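Local coordinates for beta-phenylalanine aminotransferase (Variovorax paradoxus, PDB 4AO9), which catalyses the pyridoxal-5'-phosphate-dependent transfer of the amino group of beta-phenylalanine, as a class-III aminotransferase, at residues L403-I413 with Y435-H446. Numbering follows the deposited sequence.
Sequences LLFFHLLNEDI and YVAAIGSFIGGH
H407 reaches from one helix to the backbone of another and hydrogen-bonds a carbonyl that already serves its own helix. Its NE2 donates to A438 O at 2.9 Å, with a bent N-H...O angle of 132°. The same oxygen accepts the helical bond from F442 N. S441 OG, at the ring edge, is hydrogen-bonded to H407 NE2 as well, 2.9 Å away. The imidazole gets there because its CG stands anti to the backbone N (chi1 173°). A water links S441 OG to E411 OE1. One face of the H407 ring lies against F442 CA, and H446 turns an edge toward the H407 ring in an offset edge-to-face pair, planes at 82°. H446 is itself held by a bond from ND1 to F442 O, and F442 CE1 sits over the centre of its ring, completing an aromatic cluster. A leucine in place of H407 would probably leave A438 O without its cross-helix donor, S441 OG leaning on the water to E411, and the edge of H446 without a ring face to meet.

The contact joins helix 398-410 to helix 429-445, which run closer to antiparallel than parallel. Class-III aminotransferases have the fold-type I architecture of PLP enzymes, and these C-terminal helices are probably part of its small domain. A Schellman motif with D412 at C-prime ends the first helix and leads into strand 413-414. On the side of L404, L408 and I413 the contact is apolar. L404 CD1 makes a CH-pi contact over the F442 ring, 4.0 Å from its centroid, and also meets I439 CD1. L408 CD2 and I413 CD1 each lie 3.7 Å from A438 CB. I413 CG2 comes to the edge of the Y435 ring at CD2, while L408 CD1 lies 3.9 Å from Y435 CE2. Y435 also meets F92, and I439 packs on L358 of helix 341-365.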
ATOM      1  N   LEU A 403       2.522  24.043  22.141  1.00 14.00           N
ATOM      2  CA  LEU A 403       3.052  25.403  22.208  1.00 14.44           C
ATOM      3  C   LEU A 403       4.277  25.574  21.308  1.00 13.88           C
ATOM      4  O   LEU A 403       4.390  26.570  20.597  1.00 13.74           O
ATOM      5  CB  LEU A 403       3.350  25.821  23.663  1.00 15.02           C
ATOM      6  CG  LEU A 403       2.115  26.008  24.568  1.00 16.61           C
ATOM      7  CD1 LEU A 403       2.502  26.217  26.034  1.00 16.82           C
ATOM      8  CD2 LEU A 403       1.232  27.161  24.110  1.00 17.00           C
ATOM      9  N   LEU A 404       5.173  24.583  21.319  1.00 13.43           N
ATOM     10  CA  LEU A 404       6.337  24.578  20.421  1.00 13.01           C
ATOM     11  C   LEU A 404       5.934  24.614  18.949  1.00 12.84           C
ATOM     12  O   LEU A 404       6.454  25.423  18.174  1.00 12.84           O
ATOM     13  CB  LEU A 404       7.224  23.349  20.680  1.00 12.66           C
ATOM     14  CG  LEU A 404       8.446  23.217  19.755  1.00 12.46           C
ATOM     15  CD1 LEU A 404       9.407  24.409  19.874  1.00 14.28           C
ATOM     16  CD2 LEU A 404       9.176  21.926  20.077  1.00 13.21           C
ATOM     17  N   PHE A 405       5.003  23.732  18.580  1.00 12.52           N
ATOM     18  CA  PHE A 405       4.501  23.648  17.211  1.00 12.52           C
ATOM     19  C   PHE A 405       3.964  24.993  16.710  1.00 12.58           C
ATOM     20  O   PHE A 405       4.339  25.450  15.630  1.00 12.26           O
ATOM     21  CB  PHE A 405       3.420  22.559  17.098  1.00 12.92           C
ATOM     22  CG  PHE A 405       2.751  22.515  15.756  1.00 12.68           C
ATOM     23  CD1 PHE A 405       3.373  21.886  14.674  1.00 14.27           C
ATOM     24  CD2 PHE A 405       1.515  23.130  15.562  1.00 14.19           C
ATOM     25  CE1 PHE A 405       2.767  21.863  13.420  1.00 13.93           C
ATOM     26  CE2 PHE A 405       0.898  23.110  14.303  1.00 14.83           C
ATOM     27  CZ  PHE A 405       1.533  22.477  13.235  1.00 15.14           C
ATOM     28  N   PHE A 406       3.102  25.625  17.506  1.00 12.64           N
ATOM     29  CA  PHE A 406       2.515  26.910  17.113  1.00 13.29           C
ATOM     30  C   PHE A 406       3.540  28.037  17.087  1.00 13.06           C
ATOM     31  O   PHE A 406       3.510  28.888  16.194  1.00 13.31           O
ATOM     32  CB  PHE A 406       1.322  27.271  18.008  1.00 14.22           C
ATOM     33  CG  PHE A 406       0.133  26.372  17.819  1.00 14.11           C
ATOM     34  CD1 PHE A 406      -0.559  26.358  16.606  1.00 13.96           C
ATOM     35  CD2 PHE A 406      -0.305  25.539  18.848  1.00 15.11           C
ATOM     36  CE1 PHE A 406      -1.648  25.519  16.422  1.00 15.43           C
ATOM     37  CE2 PHE A 406      -1.394  24.695  18.670  1.00 16.30           C
ATOM     38  CZ  PHE A 406      -2.070  24.689  17.452  1.00 15.98           C
ATOM     39  N   HIS A 407       4.469  28.013  18.043  1.00 13.64           N
ATOM     40  CA  HIS A 407       5.577  28.951  18.040  1.00 13.96           C
ATOM     41  C   HIS A 407       6.389  28.840  16.751  1.00 13.68           C
ATOM     42  O   HIS A 407       6.721  29.852  16.139  1.00 14.53           O
ATOM     43  CB  HIS A 407       6.492  28.750  19.258  1.00 14.23           C
ATOM     44  CG  HIS A 407       7.734  29.581  19.209  1.00 14.84           C
ATOM     45  ND1 HIS A 407       7.738  30.927  19.511  1.00 16.85           N
ATOM     46  CD2 HIS A 407       9.002  29.270  18.850  1.00 15.81           C
ATOM     47  CE1 HIS A 407       8.959  31.404  19.354  1.00 17.41           C
ATOM     48  NE2 HIS A 407       9.747  30.420  18.959  1.00 16.98           N
ATOM     49  N   LEU A 408       6.702  27.611  16.340  1.00 13.21           N
ATOM     50  CA  LEU A 408       7.490  27.414  15.131  1.00 13.03           C
ATOM     51  C   LEU A 408       6.749  27.941  13.909  1.00 13.11           C
ATOM     52  O   LEU A 408       7.349  28.591  13.055  1.00 13.44           O
ATOM     53  CB  LEU A 408       7.916  25.942  14.976  1.00 12.33           C
ATOM     54  CG  LEU A 408       8.993  25.490  15.971  1.00 12.10           C
ATOM     55  CD1 LEU A 408       9.139  23.972  15.900  1.00 12.10           C
ATOM     56  CD2 LEU A 408      10.329  26.182  15.715  1.00 13.22           C
ATOM     57  N   LEU A 409       5.437  27.712  13.843  1.00 13.06           N
ATOM     58  CA  LEU A 409       4.643  28.309  12.760  1.00 13.57           C
ATOM     59  C   LEU A 409       4.802  29.828  12.733  1.00 14.20           C
ATOM     60  O   LEU A 409       4.972  30.403  11.662  1.00 14.28           O
ATOM     61  CB  LEU A 409       3.157  27.944  12.855  1.00 13.69           C
ATOM     62  CG  LEU A 409       2.749  26.487  12.621  1.00 12.80           C
ATOM     63  CD1 LEU A 409       1.241  26.349  12.768  1.00 14.35           C
ATOM     64  CD2 LEU A 409       3.188  25.980  11.248  1.00 12.44           C
ATOM     65  N   ASN A 410       4.754  30.462  13.908  1.00 15.18           N
ATOM     66  CA  ASN A 410       4.950  31.922  14.005  1.00 16.09           C
ATOM     67  C   ASN A 410       6.320  32.374  13.495  1.00 16.70           C
ATOM     68  O   ASN A 410       6.473  33.501  13.004  1.00 17.48           O
ATOM     69  CB  ASN A 410       4.795  32.406  15.451  1.00 17.08           C
ATOM     70  CG  ASN A 410       3.396  32.207  16.012  1.00 18.70           C
ATOM     71  OD1 ASN A 410       3.231  32.107  17.236  1.00 23.20           O
ATOM     72  ND2 ASN A 410       2.395  32.165  15.153  1.00 20.62           N
ATOM     73  N   GLU A 411       7.311  31.496  13.643  1.00 16.24           N
ATOM     74  CA  GLU A 411       8.681  31.743  13.199  1.00 16.56           C
ATOM     75  C   GLU A 411       8.959  31.202  11.790  1.00 16.06           C
ATOM     76  O   GLU A 411      10.113  30.988  11.423  1.00 16.36           O
ATOM     77  CB  GLU A 411       9.676  31.151  14.209  1.00 17.07           C
ATOM     78  CG  GLU A 411       9.568  31.757  15.614  1.00 19.41           C
ATOM     79  CD  GLU A 411       9.620  33.281  15.613  1.00 23.90           C
ATOM     80  OE1 GLU A 411      10.570  33.856  15.036  1.00 25.44           O
ATOM     81  OE2 GLU A 411       8.696  33.904  16.183  1.00 26.59           O
ATOM     82  N   ASP A 412       7.896  30.993  11.009  1.00 15.76           N
ATOM     83  CA  ASP A 412       7.994  30.561   9.602  1.00 15.44           C
ATOM     84  C   ASP A 412       8.633  29.175   9.439  1.00 14.41           C
ATOM     85  O   ASP A 412       9.356  28.919   8.477  1.00 14.25           O
ATOM     86  CB  ASP A 412       8.729  31.610   8.750  1.00 16.44           C
ATOM     87  CG  ASP A 412       8.195  33.017   8.967  1.00 18.41           C
ATOM     88  OD1 ASP A 412       6.962  33.186   8.986  1.00 18.88           O
ATOM     89  OD2 ASP A 412       9.018  33.939   9.153  1.00 22.41           O
ATOM     90  N   ILE A 413       8.349  28.293  10.390  1.00 13.36           N
ATOM     91  CA  ILE A 413       8.870  26.929  10.362  1.00 12.88           C
ATOM     92  C   ILE A 413       7.707  25.947  10.450  1.00 12.47           C
ATOM     93  O   ILE A 413       6.897  26.006  11.365  1.00 12.35           O
ATOM     94  CB  ILE A 413       9.902  26.695  11.503  1.00 13.21           C
ATOM     95  CG1 ILE A 413      11.203  27.451  11.186  1.00 14.85           C
ATOM     96  CG2 ILE A 413      10.154  25.193  11.718  1.00 12.81           C
ATOM     97  CD1 ILE A 413      12.116  27.703  12.372  1.00 16.69           C
ATOM     98  N   TYR A 435      16.027  27.511  12.573  1.00 16.60           N
ATOM     99  CA  TYR A 435      15.449  26.553  13.511  1.00 15.77           C
ATOM    100  C   TYR A 435      16.033  26.730  14.920  1.00 15.87           C
ATOM    101  O   TYR A 435      15.284  26.827  15.897  1.00 15.48           O
ATOM    102  CB  TYR A 435      15.555  25.089  13.020  1.00 15.03           C
ATOM    103  CG  TYR A 435      14.724  24.164  13.894  1.00 14.17           C
ATOM    104  CD1 TYR A 435      15.256  23.628  15.068  1.00 14.01           C
ATOM    105  CD2 TYR A 435      13.396  23.859  13.576  1.00 13.32           C
ATOM    106  CE1 TYR A 435      14.501  22.819  15.900  1.00 13.08           C
ATOM    107  CE2 TYR A 435      12.625  23.039  14.413  1.00 12.51           C
ATOM    108  CZ  TYR A 435      13.194  22.524  15.569  1.00 11.72           C
ATOM    109  OH  TYR A 435      12.469  21.741  16.425  1.00 13.16           O
ATOM    110  N   VAL A 436      17.359  26.798  15.006  1.00 15.70           N
ATOM    111  CA  VAL A 436      18.047  26.965  16.293  1.00 15.86           C
ATOM    112  C   VAL A 436      17.614  28.272  16.964  1.00 16.06           C
ATOM    113  O   VAL A 436      17.298  28.290  18.151  1.00 16.16           O
ATOM    114  CB  VAL A 436      19.581  26.920  16.134  1.00 16.38           C
ATOM    115  CG1 VAL A 436      20.277  27.174  17.468  1.00 16.66           C
ATOM    116  CG2 VAL A 436      20.008  25.574  15.580  1.00 15.55           C
ATOM    117  N   ALA A 437      17.556  29.349  16.180  1.00 15.93           N
ATOM    118  CA  ALA A 437      17.107  30.640  16.692  1.00 16.48           C
ATOM    119  C   ALA A 437      15.664  30.583  17.200  1.00 16.36           C
ATOM    120  O   ALA A 437      15.330  31.227  18.197  1.00 17.47           O
ATOM    121  CB  ALA A 437      17.277  31.728  15.636  1.00 16.38           C
ATOM    122  N   ALA A 438      14.817  29.790  16.533  1.00 15.79           N
ATOM    123  CA  ALA A 438      13.414  29.656  16.927  1.00 15.84           C
ATOM    124  C   ALA A 438      13.232  28.869  18.227  1.00 15.83           C
ATOM    125  O   ALA A 438      12.329  29.156  19.016  1.00 15.97           O
ATOM    126  CB  ALA A 438      12.590  29.054  15.795  1.00 15.50           C
ATOM    127  N   ILE A 439      14.101  27.888  18.461  1.00 15.73           N
ATOM    128  CA  ILE A 439      14.108  27.189  19.741  1.00 16.00           C
ATOM    129  C   ILE A 439      14.593  28.141  20.834  1.00 16.54           C
ATOM    130  O   ILE A 439      14.056  28.143  21.940  1.00 16.65           O
ATOM    131  CB  ILE A 439      14.955  25.880  19.680  1.00 15.36           C
ATOM    132  CG1 ILE A 439      14.394  24.925  18.608  1.00 15.31           C
ATOM    133  CG2 ILE A 439      15.037  25.187  21.059  1.00 16.49           C
ATOM    134  CD1 ILE A 439      12.914  24.537  18.789  1.00 15.16           C
ATOM    135  N   GLY A 440      15.590  28.960  20.499  1.00 17.08           N
ATOM    136  CA  GLY A 440      16.085  29.998  21.411  1.00 18.04           C
ATOM    137  C   GLY A 440      14.985  30.968  21.805  1.00 18.67           C
ATOM    138  O   GLY A 440      14.806  31.265  22.991  1.00 19.20           O
ATOM    139  N   SER A 441      14.234  31.449  20.816  1.00 18.93           N
ATOM    140  CA  SER A 441      13.131  32.367  21.099  1.00 19.62           C
ATOM    141  C   SER A 441      11.976  31.674  21.820  1.00 19.44           C
ATOM    142  O   SER A 441      11.285  32.297  22.627  1.00 20.47           O
ATOM    143  CB  SER A 441      12.651  33.090  19.833  1.00 19.68           C
ATOM    144  OG  SER A 441      12.107  32.188  18.888  1.00 20.28           O
ATOM    145  N   PHE A 442      11.767  30.385  21.541  1.00 18.85           N
ATOM    146  CA  PHE A 442      10.774  29.613  22.274  1.00 18.47           C
ATOM    147  C   PHE A 442      11.087  29.579  23.772  1.00 19.33           C
ATOM    148  O   PHE A 442      10.229  29.898  24.597  1.00 19.20           O
ATOM    149  CB  PHE A 442      10.657  28.184  21.727  1.00 17.56           C
ATOM    150  CG  PHE A 442       9.654  27.344  22.460  1.00 16.27           C
ATOM    151  CD1 PHE A 442       8.291  27.588  22.323  1.00 15.61           C
ATOM    152  CD2 PHE A 442      10.075  26.311  23.298  1.00 16.45           C
ATOM    153  CE1 PHE A 442       7.360  26.820  23.010  1.00 14.78           C
ATOM    154  CE2 PHE A 442       9.148  25.532  23.988  1.00 16.79           C
ATOM    155  CZ  PHE A 442       7.788  25.785  23.839  1.00 16.26           C
ATOM    156  N   ILE A 443      12.314  29.182  24.104  1.00 20.36           N
ATOM    157  CA  ILE A 443      12.763  29.102  25.498  1.00 21.97           C
ATOM    158  C   ILE A 443      12.724  30.484  26.151  1.00 23.27           C
ATOM    159  O   ILE A 443      12.244  30.627  27.276  1.00 24.20           O
ATOM    160  CB  ILE A 443      14.174  28.471  25.610  1.00 21.90           C
ATOM    161  CG1 ILE A 443      14.140  27.011  25.144  1.00 21.55           C
ATOM    162  CG2 ILE A 443      14.709  28.556  27.056  1.00 21.95           C
ATOM    163  CD1 ILE A 443      15.498  26.434  24.793  1.00 21.75           C
ATOM    164  N   GLY A 444      13.201  31.493  25.425  1.00 24.54           N
ATOM    165  CA  GLY A 444      13.189  32.878  25.902  1.00 26.41           C
ATOM    166  C   GLY A 444      11.806  33.413  26.236  1.00 27.52           C
ATOM    167  O   GLY A 444      11.631  34.112  27.239  1.00 28.21           O
ATOM    168  N   GLY A 445      10.822  33.079  25.405  1.00 27.99           N
ATOM    169  CA  GLY A 445       9.457  33.577  25.569  1.00 28.82           C
ATOM    170  C   GLY A 445       8.536  32.727  26.428  1.00 29.51           C
ATOM    171  O   GLY A 445       7.481  33.197  26.862  1.00 29.81           O
ATOM    172  N   HIS A 446       8.924  31.477  26.674  1.00 29.72           N
ATOM    173  CA  HIS A 446       8.098  30.551  27.449  1.00 30.27           C
ATOM    174  C   HIS A 446       8.789  30.080  28.726  1.00 30.86           C
ATOM    175  O   HIS A 446       8.389  29.070  29.313  1.00 30.86           O
ATOM    176  CB  HIS A 446       7.710  29.336  26.597  1.00 29.74           C
ATOM    177  CG  HIS A 446       6.822  29.665  25.440  1.00 29.54           C
ATOM    178  ND1 HIS A 446       7.288  30.273  24.294  1.00 29.31           N
ATOM    179  CD2 HIS A 446       5.496  29.468  25.249  1.00 29.67           C
ATOM    180  CE1 HIS A 446       6.286  30.442  23.449  1.00 29.81           C
ATOM    181  NE2 HIS A 446       5.188  29.959  24.003  1.00 30.57           N
TER
HETATM  182  O   HOH W   1      13.114  32.875  16.024  1.00 21.78           O